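Local coordinates for eukaryotic translation initiation factor 2D (Homo sapiens, PDB 5W2F), which delivers tRNA to the P-site of the eukaryotic ribosome without GTP during translation initiation, and is represented here by its C-terminal part, at residues Gln95-Leu98 with Glu102-Val105; Glu133-Asp138 with Tyr186-Lys191; Gln147-Ala152 with Leu178-Leu183; Ala11-Leu16 with Glu88-Ala93. One frame throughout, in Å; residues are numbered along the deposited sequence. Where two conformers were deposited one is given.

Contact 1. Residues Gln95-Leu98 with Glu102-Val105; sequences QVTL and EPIV
Ile-104 pairs with Val-96 close to the turn of a beta hairpin, where strand 91-96 hands over to strand 104-107 at one edge of an antiparallel sheet. The two residues form a hydrogen-bonded antiparallel pair. Val-96 N donates to Ile-104 O at 2.8 Å in a nearly straight bond (167°) that lies in the carbonyl plane; the return bond runs from Ile-104 N to Val-96 O, also 2.8 Å, with the donor tilted 19° from that plane. One step away, Gln-95 and Val-105 make the non-hydrogen-bonded pair, and Gln-95 CA adds a CA-H...O contact to Ile-104 O at 3.3 Å.

The side chain of Ile-104 goes to the same face as Val-96. Its CD1 leans obliquely against Leu-98 CD1 at 4.0 Å, and Leu-98 in turn touches Leu-137 and Leu-188 of the SUI1 region. On the other face, Gln-95 runs out alongside the Pro-103 ring, both pointing the same way. With CG anti to the backbone N (chi1 180°) and the chain straight beyond it, the amide carbon CD of Gln-95 arrives 3.5 Å from Pro-103 CB. The same CB is met by Thr-97 OG1, so the proline lies against both residues. Gln-95 also touches Lys-4 and Leu-6 of strand 4-8, the next strand in the sheet.

Toward the turn a water takes over from direct pairing: it accepts from Leu-98 N, donates to Glu-102 O at 2.7 Å, and reaches Val-96 O in a weak third bond.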
loop_
_atom_site.group_PDB
_atom_site.type_symbol
_atom_site.label_atom_id
_atom_site.label_comp_id
_atom_site.label_asym_id
_atom_site.label_seq_id
_atom_site.Cartn_x
_atom_site.Cartn_y
_atom_site.Cartn_z
ATOM N N GLN A 95 4.525 -3.074 -3.280
ATOM C CA GLN A 95 4.823 -4.018 -4.336
ATOM C C GLN A 95 4.441 -5.414 -3.888
ATOM O O GLN A 95 4.875 -5.871 -2.820
ATOM C CB GLN A 95 6.303 -3.979 -4.686
ATOM C CG GLN A 95 6.700 -4.952 -5.783
ATOM C CD GLN A 95 8.188 -4.946 -5.995
ATOM O OE1 GLN A 95 8.713 -4.121 -6.727
ATOM N NE2 GLN A 95 8.873 -5.851 -5.322
ATOM N N VAL A 96 3.666 -6.093 -4.728
ATOM C CA VAL A 96 3.221 -7.467 -4.461
ATOM C C VAL A 96 3.890 -8.394 -5.466
ATOM O O VAL A 96 3.868 -8.115 -6.678
ATOM C CB VAL A 96 1.705 -7.604 -4.633
ATOM C CG1 VAL A 96 1.260 -9.018 -4.304
ATOM C CG2 VAL A 96 0.980 -6.577 -3.816
ATOM N N THR A 97 4.484 -9.483 -4.981
ATOM C CA THR A 97 5.065 -10.479 -5.894
ATOM C C THR A 97 4.321 -11.787 -5.740
ATOM O O THR A 97 4.458 -12.469 -4.738
ATOM C CB THR A 97 6.581 -10.662 -5.665
ATOM O OG1 THR A 97 7.222 -9.390 -5.782
ATOM C CG2 THR A 97 7.189 -11.615 -6.696
ATOM N N LEU A 98 3.529 -12.109 -6.748
ATOM C CA LEU A 98 2.818 -13.364 -6.793
ATOM C C LEU A 98 3.778 -14.430 -7.310
ATOM O O LEU A 98 4.660 -14.135 -8.123
ATOM C CB LEU A 98 1.570 -13.253 -7.669
ATOM C CG LEU A 98 0.533 -12.207 -7.236
ATOM C CD1 LEU A 98 -0.559 -12.118 -8.263
ATOM C CD2 LEU A 98 -0.033 -12.512 -5.857
ATOM N N GLU A 102 6.051 -11.456 -12.469
ATOM C CA GLU A 102 6.773 -10.246 -12.185
ATOM C C GLU A 102 6.083 -9.451 -11.066
ATOM O O GLU A 102 4.856 -9.473 -10.957
ATOM C CB GLU A 102 6.890 -9.375 -13.433
ATOM C CG GLU A 102 7.804 -10.027 -14.471
ATOM C CD GLU A 102 8.231 -9.146 -15.624
ATOM O OE1 GLU A 102 7.376 -8.708 -16.387
ATOM O OE2 GLU A 102 9.452 -8.938 -15.775
ATOM N N PRO A 103 6.860 -8.701 -10.274
ATOM C CA PRO A 103 6.238 -7.903 -9.211
ATOM C C PRO A 103 5.272 -6.863 -9.761
ATOM O O PRO A 103 5.487 -6.326 -10.875
ATOM C CB PRO A 103 7.428 -7.260 -8.498
ATOM C CG PRO A 103 8.580 -8.127 -8.841
ATOM C CD PRO A 103 8.327 -8.630 -10.217
ATOM N N ILE A 104 4.264 -6.548 -8.959
ATOM C CA ILE A 104 3.196 -5.612 -9.316
ATOM C C ILE A 104 3.238 -4.447 -8.332
ATOM O O ILE A 104 3.202 -4.646 -7.107
ATOM C CB ILE A 104 1.812 -6.298 -9.171
ATOM C CG1 ILE A 104 1.732 -7.541 -10.018
ATOM C CG2 ILE A 104 0.670 -5.339 -9.500
ATOM C CD1 ILE A 104 0.681 -8.515 -9.532
ATOM N N VAL A 105 3.388 -3.236 -8.867
ATOM C CA VAL A 105 3.366 -2.024 -8.058
ATOM C C VAL A 105 1.922 -1.516 -7.925
ATOM O O VAL A 105 1.167 -1.465 -8.904
ATOM C CB VAL A 105 4.267 -0.948 -8.686
ATOM C CG1 VAL A 105 4.204 0.343 -7.884
ATOM C CG2 VAL A 105 5.696 -1.469 -8.798
HETATM O O HOH W 1 3.311 -10.531 -9.034
#

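Contact 2. Residues Glu133-Asp138 with Tyr186-Lys191; sequences EAYGLD and YQLPRK
Tyr-135 and Leu-188 bring the two backbones to 8.4 Å between their CA atoms, and Leu-137 and Tyr-186 stand at 9.2 Å, so side chains do all the bridging. Residues 133-138 leave a short 3-10 turn, closed by a bond from Gly-136 N to Glu-133 O, and lead to Asp-138, the N-cap of helix 139-150. Residues 186-191 come off helix 175-185, whose end is marked by the positive phi of Gln-187.

With CG anti to its carbonyl carbon (chi1 -64°), Leu-137 turns both methyls toward residues 186-191. Its CD2 methyl sits squarely over one face of the Tyr-186 ring, 3.5 Å from the centroid and only 5° off the ring normal, a textbook CH-pi contact that leaves the methyl almost equally far from all six ring carbons. The other branch, CD1, meets Leu-188 CD1 at 4.1 Å, tip to tip. Leu-188 is forked between two partners: while CD1 faces Leu-137, its CD2 approaches Tyr-135 CD2 obliquely at 4.0 Å. The phenol end of Tyr-135 is held elsewhere, by a hydrogen bond between its OH and Cys-111 O.

Leu-182 of helix 175-185 and Val-142 of helix 139-150 also touch Leu-137, and Ile-113 of strand 113-121 backs Tyr-135 and Leu-188. The arrangement is consistent with a small hydrophobic cluster at one end of the SUI1 alpha/beta fold, where the loop before one helix meets that after the other.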
loop_
_atom_site.group_PDB
_atom_site.type_symbol
_atom_site.label_atom_id
_atom_site.label_comp_id
_atom_site.label_asym_id
_atom_site.label_seq_id
_atom_site.Cartn_x
_atom_site.Cartn_y
_atom_site.Cartn_z
ATOM N N GLU A 133 -8.134 -7.299 -6.014
ATOM C CA GLU A 133 -7.395 -6.525 -7.003
ATOM C C GLU A 133 -6.247 -5.743 -6.357
ATOM O O GLU A 133 -5.270 -5.440 -7.016
ATOM C CB GLU A 133 -8.342 -5.593 -7.773
ATOM C CG GLU A 133 -9.438 -6.347 -8.565
ATOM C CD GLU A 133 -10.776 -5.566 -8.806
ATOM O OE1 GLU A 133 -11.462 -5.087 -7.865
ATOM O OE2 GLU A 133 -11.183 -5.440 -9.967
ATOM N N ALA A 134 -6.346 -5.442 -5.066
ATOM C CA ALA A 134 -5.262 -4.758 -4.345
ATOM C C ALA A 134 -3.986 -5.581 -4.296
ATOM O O ALA A 134 -2.900 -5.046 -4.052
ATOM C CB ALA A 134 -5.705 -4.401 -2.938
ATOM N N TYR A 135 -4.123 -6.888 -4.521
ATOM C CA TYR A 135 -3.001 -7.831 -4.529
ATOM C C TYR A 135 -2.726 -8.383 -5.917
ATOM O O TYR A 135 -1.972 -9.356 -6.066
ATOM C CB TYR A 135 -3.225 -8.949 -3.498
ATOM C CG TYR A 135 -3.220 -8.358 -2.126
ATOM C CD1 TYR A 135 -4.346 -7.725 -1.611
ATOM C CD2 TYR A 135 -2.070 -8.376 -1.341
ATOM C CE1 TYR A 135 -4.314 -7.095 -0.373
ATOM C CE2 TYR A 135 -2.055 -7.761 -0.104
ATOM C CZ TYR A 135 -3.172 -7.126 0.379
ATOM O OH TYR A 135 -3.124 -6.527 1.609
ATOM N N GLY A 136 -3.263 -7.721 -6.944
ATOM C CA GLY A 136 -3.031 -8.144 -8.306
ATOM C C GLY A 136 -3.749 -9.388 -8.755
ATOM O O GLY A 136 -3.364 -9.986 -9.762
ATOM N N LEU A 137 -4.826 -9.736 -8.056
ATOM C CA LEU A 137 -5.606 -10.914 -8.395
ATOM C C LEU A 137 -6.881 -10.487 -9.126
ATOM O O LEU A 137 -7.529 -9.532 -8.752
ATOM C CB LEU A 137 -5.967 -11.697 -7.135
ATOM C CG LEU A 137 -4.771 -12.284 -6.388
ATOM C CD1 LEU A 137 -5.225 -12.882 -5.071
ATOM C CD2 LEU A 137 -4.033 -13.327 -7.223
ATOM N N ASP A 138 -7.200 -11.226 -10.178
ATOM C CA ASP A 138 -8.367 -10.959 -11.026
ATOM C C ASP A 138 -9.565 -11.654 -10.397
ATOM O O ASP A 138 -9.580 -12.868 -10.332
ATOM C CB ASP A 138 -8.115 -11.477 -12.452
ATOM C CG ASP A 138 -9.266 -11.207 -13.414
ATOM O OD1 ASP A 138 -10.317 -10.677 -13.009
ATOM O OD2 ASP A 138 -9.078 -11.511 -14.603
ATOM N N TYR A 186 -1.057 -18.408 -3.607
ATOM C CA TYR A 186 -0.499 -17.087 -3.911
ATOM C C TYR A 186 0.518 -16.586 -2.893
ATOM O O TYR A 186 1.100 -15.534 -3.109
ATOM C CB TYR A 186 -1.620 -16.063 -4.152
ATOM C CG TYR A 186 -2.435 -16.393 -5.373
ATOM C CD1 TYR A 186 -1.826 -16.474 -6.626
ATOM C CD2 TYR A 186 -3.804 -16.608 -5.304
ATOM C CE1 TYR A 186 -2.562 -16.793 -7.766
ATOM C CE2 TYR A 186 -4.537 -16.909 -6.436
ATOM C CZ TYR A 186 -3.915 -17.021 -7.659
ATOM O OH TYR A 186 -4.662 -17.333 -8.779
ATOM N N GLN A 187 0.732 -17.329 -1.799
ATOM C CA GLN A 187 1.790 -17.015 -0.809
ATOM C C GLN A 187 1.681 -15.602 -0.242
ATOM O O GLN A 187 2.679 -14.945 0.070
ATOM C CB GLN A 187 3.188 -17.257 -1.406
ATOM C CG GLN A 187 3.472 -18.719 -1.713
ATOM C CD GLN A 187 3.689 -19.548 -0.463
ATOM O OE1 GLN A 187 4.474 -19.182 0.405
ATOM N NE2 GLN A 187 2.985 -20.673 -0.367
ATOM N N LEU A 188 0.448 -15.137 -0.084
ATOM C CA LEU A 188 0.207 -13.810 0.432
ATOM C C LEU A 188 0.409 -13.782 1.960
ATOM O O LEU A 188 0.206 -14.802 2.625
ATOM C CB LEU A 188 -1.189 -13.327 0.055
ATOM C CG LEU A 188 -1.444 -13.094 -1.431
ATOM C CD1 LEU A 188 -2.884 -12.716 -1.657
ATOM C CD2 LEU A 188 -0.548 -12.009 -1.997
ATOM N N PRO A 189 0.783 -12.621 2.522
ATOM C CA PRO A 189 1.010 -12.577 3.973
ATOM C C PRO A 189 -0.296 -12.670 4.763
ATOM O O PRO A 189 -1.234 -11.904 4.514
ATOM C CB PRO A 189 1.655 -11.203 4.193
ATOM C CG PRO A 189 2.070 -10.753 2.862
ATOM C CD PRO A 189 1.096 -11.333 1.895
ATOM N N ARG A 190 -0.318 -13.558 5.747
ATOM C CA ARG A 190 -1.474 -13.731 6.592
ATOM C C ARG A 190 -1.901 -12.438 7.294
ATOM O O ARG A 190 -3.086 -12.217 7.484
ATOM C CB ARG A 190 -1.182 -14.839 7.605
ATOM C CG ARG A 190 -2.239 -15.063 8.657
ATOM C CD ARG A 190 -3.627 -15.392 8.104
ATOM N NE ARG A 190 -4.562 -15.590 9.214
ATOM C CZ ARG A 190 -5.042 -14.616 9.988
ATOM N NH1 ARG A 190 -4.729 -13.332 9.760
ATOM N NH2 ARG A 190 -5.855 -14.928 11.011
ATOM N N LYS A 191 -0.947 -11.579 7.658
ATOM C CA LYS A 191 -1.282 -10.346 8.365
ATOM C C LYS A 191 -2.127 -9.394 7.518
ATOM O O LYS A 191 -2.685 -8.433 8.043
ATOM C CB LYS A 191 -0.021 -9.641 8.871
ATOM C CG LYS A 191 0.843 -8.993 7.825
ATOM C CD LYS A 191 2.031 -8.285 8.464
ATOM C CE LYS A 191 3.064 -7.876 7.440
ATOM N NZ LYS A 191 4.295 -7.344 8.093
#

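Contact 3. Residues Gln147-Ala152 with Leu178-Leu183; sequences QQRCQA and LGWLLL. With FMT (formic acid), chain C.
Arg-149 and Trp-180 make this contact between two helices by stacking. The guanidinium lies flat on one face of the indole, the centres 3.6 Å apart and the planes within 8° of parallel. Arg-149 CZ is also 3.6 Å from the centroid of the six-membered ring, 18° off its normal, which makes this a cation-pi pair as well. The aliphatic part joins in: Arg-149 CD lies over the same ring at 3.9 Å from the centroid, in a CH-pi contact. The arginine chain can lie down in this way because it bends at chi2 (74°), having left the helix with CG anti to the backbone N. At the pyrrole side, Arg-149 NH1 passes 3.3 Å from Trp-180 NE1; both are donors, so this closeness belongs to the stack and is no hydrogen bond.

The polar interactions run along the guanidinium edge instead. A formic acid molecule, probably from the crystallisation liquor, takes two nearly straight hydrogen bonds there, from Arg-149 NE to O2 (2.8 Å) and from Arg-149 NH1 to O1 (2.9 Å). This two-pronged grip would help fix the rotation of the group over the ring. The carbon of the formic acid also rests against Trp-180 CB at 3.5 Å, and the ligand is also hydrogen-bonded to His-177 ND1.

The stack lies at the surface of the SUI1 domain, spanning helices 139-150 and 175-185. Ile-145 of the first helix touches Trp-180 and Leu-181, and Leu-178 and Leu-182 of the second reach inward to Ile-115 of strand 113-121.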
loop_
_atom_site.group_PDB
_atom_site.type_symbol
_atom_site.label_atom_id
_atom_site.label_comp_id
_atom_site.label_asym_id
_atom_site.label_seq_id
_atom_site.Cartn_x
_atom_site.Cartn_y
_atom_site.Cartn_z
ATOM N N GLN A 147 -14.897 -21.796 -8.032
ATOM C CA GLN A 147 -16.077 -22.566 -8.439
ATOM C C GLN A 147 -15.721 -24.064 -8.555
ATOM O O GLN A 147 -16.490 -24.929 -8.105
ATOM C CB GLN A 147 -16.679 -22.001 -9.732
ATOM C CG GLN A 147 -18.033 -22.600 -10.140
ATOM C CD GLN A 147 -18.817 -21.704 -11.109
ATOM O OE1 GLN A 147 -19.404 -20.675 -10.734
ATOM N NE2 GLN A 147 -18.837 -22.098 -12.346
ATOM N N GLN A 148 -14.544 -24.355 -9.111
ATOM C CA GLN A 148 -14.028 -25.726 -9.194
ATOM C C GLN A 148 -13.602 -26.276 -7.836
ATOM O O GLN A 148 -14.012 -27.373 -7.474
ATOM C CB GLN A 148 -12.842 -25.793 -10.163
ATOM C CG GLN A 148 -12.276 -27.192 -10.416
ATOM C CD GLN A 148 -13.242 -28.103 -11.158
ATOM O OE1 GLN A 148 -13.587 -29.189 -10.679
ATOM N NE2 GLN A 148 -13.685 -27.666 -12.333
ATOM N N ARG A 149 -12.799 -25.509 -7.089
ATOM C CA ARG A 149 -12.243 -25.960 -5.800
ATOM C C ARG A 149 -13.348 -26.213 -4.784
ATOM O O ARG A 149 -13.314 -27.217 -4.061
ATOM C CB ARG A 149 -11.256 -24.930 -5.230
ATOM C CG ARG A 149 -10.443 -25.373 -4.007
ATOM C CD ARG A 149 -9.344 -26.356 -4.396
ATOM N NE ARG A 149 -8.428 -26.655 -3.291
ATOM C CZ ARG A 149 -7.262 -27.289 -3.421
ATOM N NH1 ARG A 149 -6.513 -27.502 -2.346
ATOM N NH2 ARG A 149 -6.824 -27.718 -4.614
ATOM N N CYS A 150 -14.319 -25.299 -4.737
ATOM C CA CYS A 150 -15.395 -25.362 -3.755
ATOM C C CYS A 150 -16.582 -26.225 -4.174
ATOM O O CYS A 150 -17.400 -26.575 -3.326
ATOM C CB CYS A 150 -15.915 -23.965 -3.459
ATOM S SG CYS A 150 -14.665 -22.793 -2.891
ATOM N N GLN A 151 -16.699 -26.528 -5.466
ATOM C CA GLN A 151 -17.893 -27.185 -6.027
ATOM C C GLN A 151 -19.156 -26.410 -5.647
ATOM O O GLN A 151 -20.137 -26.963 -5.138
ATOM C CB GLN A 151 -17.963 -28.667 -5.612
ATOM C CG GLN A 151 -16.786 -29.490 -6.127
ATOM C CD GLN A 151 -16.721 -29.574 -7.646
ATOM O OE1 GLN A 151 -17.749 -29.649 -8.322
ATOM N NE2 GLN A 151 -15.503 -29.568 -8.193
ATOM N N ALA A 152 -19.081 -25.100 -5.875
ATOM C CA ALA A 152 -20.133 -24.178 -5.505
ATOM C C ALA A 152 -20.106 -22.995 -6.455
ATOM O O ALA A 152 -19.044 -22.577 -6.924
ATOM C CB ALA A 152 -19.929 -23.693 -4.081
ATOM N N LEU A 178 -10.408 -20.237 0.669
ATOM C CA LEU A 178 -9.667 -18.986 0.481
ATOM C C LEU A 178 -8.332 -19.014 1.213
ATOM O O LEU A 178 -7.363 -18.430 0.740
ATOM C CB LEU A 178 -10.458 -17.755 0.930
ATOM C CG LEU A 178 -11.429 -17.164 -0.071
ATOM C CD1 LEU A 178 -10.682 -16.641 -1.293
ATOM C CD2 LEU A 178 -12.518 -18.148 -0.465
ATOM N N GLY A 179 -8.286 -19.644 2.382
ATOM C CA GLY A 179 -7.005 -19.825 3.052
ATOM C C GLY A 179 -6.016 -20.556 2.168
ATOM O O GLY A 179 -4.877 -20.107 1.987
ATOM N N TRP A 180 -6.457 -21.656 1.561
ATOM C CA TRP A 180 -5.600 -22.369 0.622
ATOM C C TRP A 180 -5.149 -21.457 -0.522
ATOM O O TRP A 180 -3.961 -21.346 -0.826
ATOM C CB TRP A 180 -6.326 -23.600 0.079
ATOM C CG TRP A 180 -5.713 -24.127 -1.171
ATOM C CD1 TRP A 180 -4.563 -24.846 -1.273
ATOM C CD2 TRP A 180 -6.165 -23.895 -2.520
ATOM N NE1 TRP A 180 -4.283 -25.107 -2.592
ATOM C CE2 TRP A 180 -5.255 -24.543 -3.377
ATOM C CE3 TRP A 180 -7.266 -23.237 -3.075
ATOM C CZ2 TRP A 180 -5.404 -24.540 -4.766
ATOM C CZ3 TRP A 180 -7.400 -23.209 -4.468
ATOM C CH2 TRP A 180 -6.476 -23.865 -5.289
ATOM N N LEU A 181 -6.110 -20.834 -1.173
ATOM C CA LEU A 181 -5.818 -20.078 -2.378
ATOM C C LEU A 181 -4.867 -18.930 -2.085
ATOM O O LEU A 181 -3.865 -18.741 -2.788
ATOM C CB LEU A 181 -7.111 -19.554 -3.014
ATOM C CG LEU A 181 -6.942 -18.801 -4.349
ATOM C CD1 LEU A 181 -6.292 -19.698 -5.395
ATOM C CD2 LEU A 181 -8.250 -18.234 -4.886
ATOM N N LEU A 182 -5.174 -18.154 -1.055
ATOM C CA LEU A 182 -4.425 -16.944 -0.781
ATOM C C LEU A 182 -3.094 -17.205 -0.086
ATOM O O LEU A 182 -2.101 -16.578 -0.434
ATOM C CB LEU A 182 -5.268 -15.966 0.038
ATOM C CG LEU A 182 -6.563 -15.533 -0.619
ATOM C CD1 LEU A 182 -7.362 -14.623 0.311
ATOM C CD2 LEU A 182 -6.372 -14.859 -1.978
ATOM N N LEU A 183 -3.076 -18.093 0.906
ATOM C CA LEU A 183 -1.850 -18.343 1.672
ATOM C C LEU A 183 -0.941 -19.350 1.011
ATOM O O LEU A 183 0.264 -19.212 1.072
ATOM C CB LEU A 183 -2.173 -18.858 3.080
ATOM C CG LEU A 183 -3.034 -17.940 3.951
ATOM C CD1 LEU A 183 -3.318 -18.624 5.281
ATOM C CD2 LEU A 183 -2.333 -16.624 4.209
HETATM C C FMT C . -8.475 -26.306 0.453
HETATM O O1 FMT C . -7.409 -26.905 0.364
HETATM O O2 FMT C . -9.033 -25.876 -0.672
#

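Contact 4. Residues Ala11-Leu16 with Glu88-Ala93; sequences ASMTLL and EKLQPA
Met-13 crosses both Lys-89 and Leu-90 at about a right angle, laying its thioether against the place where helix 79-89 ends. The sulfur is the focus. SD sits 3.7 Å from both Lys-89 C and Leu-90 N, the two atoms of the peptide bond that joins these residues, so it rests on the backbone itself as much as on the side chains. Flanking that peptide, Lys-89 CB and Leu-90 CD2 each come to 3.8 Å of Met-13 SD. The last torsion of the methionine (chi3 85°) turns the methyl out of line with the chain and carries CE to 3.9 Å from Lys-89 CB, with Leu-90 CG a little farther away.

Lys-89 offers only the root of its side chain. It sets out toward Met-13, bends at chi2 (-77°) and leads its ammonium group (NZ) away to a salt bridge with Glu-67. Leu-90, the first residue to leave the helical conformation, brings its CD2 branch round to the sulfur. Behind Met-13, which is the N-cap residue of helix 14-17, the backbone turn is tied by Ala-11 O: it accepts from Thr-14 OG1 at 3.0 Å and from Thr-14 N at 3.2 Å.

This buried contact ties the first helix of the SWIB/MDM2-type region to the link between helix 79-89 and strand 91-96. Cys-64 of helix 59-65 also touches Met-13, while Leu-90 packs on Val-33 of helix 30-43 and on Tyr-7 of strand 4-8.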
loop_
_atom_site.group_PDB
_atom_site.type_symbol
_atom_site.label_atom_id
_atom_site.label_comp_id
_atom_site.label_asym_id
_atom_site.label_seq_id
_atom_site.Cartn_x
_atom_site.Cartn_y
_atom_site.Cartn_z
ATOM N N ALA A 11 3.798 15.254 -7.593
ATOM C CA ALA A 11 4.202 16.457 -8.298
ATOM C C ALA A 11 4.785 17.508 -7.363
ATOM O O ALA A 11 5.779 18.168 -7.697
ATOM C CB ALA A 11 3.015 17.036 -9.061
ATOM N N SER A 12 4.189 17.635 -6.177
ATOM C CA SER A 12 4.611 18.649 -5.203
ATOM C C SER A 12 6.048 18.496 -4.715
ATOM O O SER A 12 6.613 19.449 -4.181
ATOM C CB SER A 12 3.675 18.642 -3.995
ATOM O OG SER A 12 3.741 17.404 -3.326
ATOM N N MET A 13 6.619 17.300 -4.845
ATOM C CA MET A 13 7.988 17.035 -4.365
ATOM C C MET A 13 9.027 16.863 -5.472
ATOM O O MET A 13 10.156 16.460 -5.202
ATOM C CB MET A 13 7.969 15.797 -3.476
ATOM C CG MET A 13 7.016 15.965 -2.306
ATOM S SD MET A 13 6.900 14.540 -1.235
ATOM C CE MET A 13 8.267 14.817 -0.138
ATOM N N THR A 14 8.684 17.211 -6.706
ATOM C CA THR A 14 9.604 16.974 -7.818
ATOM C C THR A 14 10.935 17.714 -7.682
ATOM O O THR A 14 11.979 17.150 -7.990
ATOM C CB THR A 14 8.946 17.277 -9.180
ATOM O OG1 THR A 14 8.345 18.570 -9.158
ATOM C CG2 THR A 14 7.880 16.264 -9.455
ATOM N N LEU A 15 10.908 18.948 -7.175
ATOM C CA LEU A 15 12.154 19.711 -7.019
ATOM C C LEU A 15 13.098 19.089 -5.990
ATOM O O LEU A 15 14.318 19.159 -6.154
ATOM C CB LEU A 15 11.884 21.185 -6.693
ATOM C CG LEU A 15 11.117 21.973 -7.761
ATOM C CD1 LEU A 15 10.850 23.408 -7.314
ATOM C CD2 LEU A 15 11.876 21.943 -9.081
ATOM N N LEU A 16 12.542 18.468 -4.952
ATOM C CA LEU A 16 13.374 17.770 -3.959
ATOM C C LEU A 16 14.094 16.591 -4.604
ATOM O O LEU A 16 15.268 16.372 -4.344
ATOM C CB LEU A 16 12.535 17.295 -2.772
ATOM C CG LEU A 16 13.186 16.418 -1.700
ATOM C CD1 LEU A 16 14.390 17.134 -1.101
ATOM C CD2 LEU A 16 12.162 16.092 -0.620
ATOM N N GLU A 88 5.862 10.963 4.943
ATOM C CA GLU A 88 4.421 11.227 5.061
ATOM C C GLU A 88 3.845 11.964 3.858
ATOM O O GLU A 88 2.695 11.739 3.487
ATOM C CB GLU A 88 4.108 12.048 6.329
ATOM C CG GLU A 88 4.282 11.264 7.615
ATOM C CD GLU A 88 4.203 12.103 8.885
ATOM O OE1 GLU A 88 4.259 13.366 8.819
ATOM O OE2 GLU A 88 4.099 11.481 9.973
ATOM N N LYS A 89 4.640 12.866 3.280
ATOM C CA LYS A 89 4.194 13.682 2.151
ATOM C C LYS A 89 4.250 12.920 0.832
ATOM O O LYS A 89 3.484 13.209 -0.085
ATOM C CB LYS A 89 4.989 14.992 2.056
ATOM C CG LYS A 89 4.639 15.994 3.147
ATOM C CD LYS A 89 3.321 16.687 2.853
ATOM C CE LYS A 89 2.903 17.576 4.014
ATOM N NZ LYS A 89 1.519 18.089 3.852
ATOM N N LEU A 90 5.152 11.945 0.737
ATOM C CA LEU A 90 5.163 11.026 -0.393
ATOM C C LEU A 90 3.866 10.226 -0.447
ATOM O O LEU A 90 3.178 10.054 0.575
ATOM C CB LEU A 90 6.362 10.094 -0.299
ATOM C CG LEU A 90 7.715 10.764 -0.591
ATOM C CD1 LEU A 90 8.872 9.957 -0.059
ATOM C CD2 LEU A 90 7.893 10.970 -2.087
ATOM N N GLN A 91 3.521 9.749 -1.647
ATOM C CA GLN A 91 2.318 8.929 -1.807
ATOM C C GLN A 91 2.597 7.493 -1.399
ATOM O O GLN A 91 3.600 6.932 -1.837
ATOM C CB GLN A 91 1.846 8.984 -3.239
ATOM C CG GLN A 91 1.407 10.362 -3.707
ATOM C CD GLN A 91 1.104 10.407 -5.197
ATOM O OE1 GLN A 91 1.689 9.666 -5.999
ATOM N NE2 GLN A 91 0.213 11.301 -5.579
ATOM N N PRO A 92 1.739 6.892 -0.550
ATOM C CA PRO A 92 1.969 5.493 -0.187
ATOM C C PRO A 92 1.820 4.581 -1.396
ATOM O O PRO A 92 1.008 4.845 -2.317
ATOM C CB PRO A 92 0.852 5.188 0.817
ATOM C CG PRO A 92 -0.201 6.186 0.512
ATOM C CD PRO A 92 0.546 7.423 0.116
ATOM N N ALA A 93 2.597 3.509 -1.384
ATOM C CA ALA A 93 2.555 2.536 -2.455
ATOM C C ALA A 93 3.104 1.234 -1.907
ATOM O O ALA A 93 3.584 1.184 -0.767
ATOM C CB ALA A 93 3.359 3.054 -3.628
#

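How the contacts relate
The four contacts spread along an elongated chain of two lobes. Contact 4 lies in the SWIB/MDM2-type lobe and contact 3, with its formic acid molecule, near the far end of the SUI1 lobe, their centres about 39 Å apart. Strand 91-96 leads from contact 4 to contact 1, about 22 Å between centres. Contacts 1 and 2 meet directly at about 9 Å between centres: Val-96 CG1 lies 3.7 Å from Tyr-135 O, and the turn end of the hairpin packs on the SUI1 loops. Contact 3 is nested in the chain loop closed by contact 2, and helix 175-185 connects them through a probable hydrogen bond from Leu-188 N to Leu-182 O (2.9 Å).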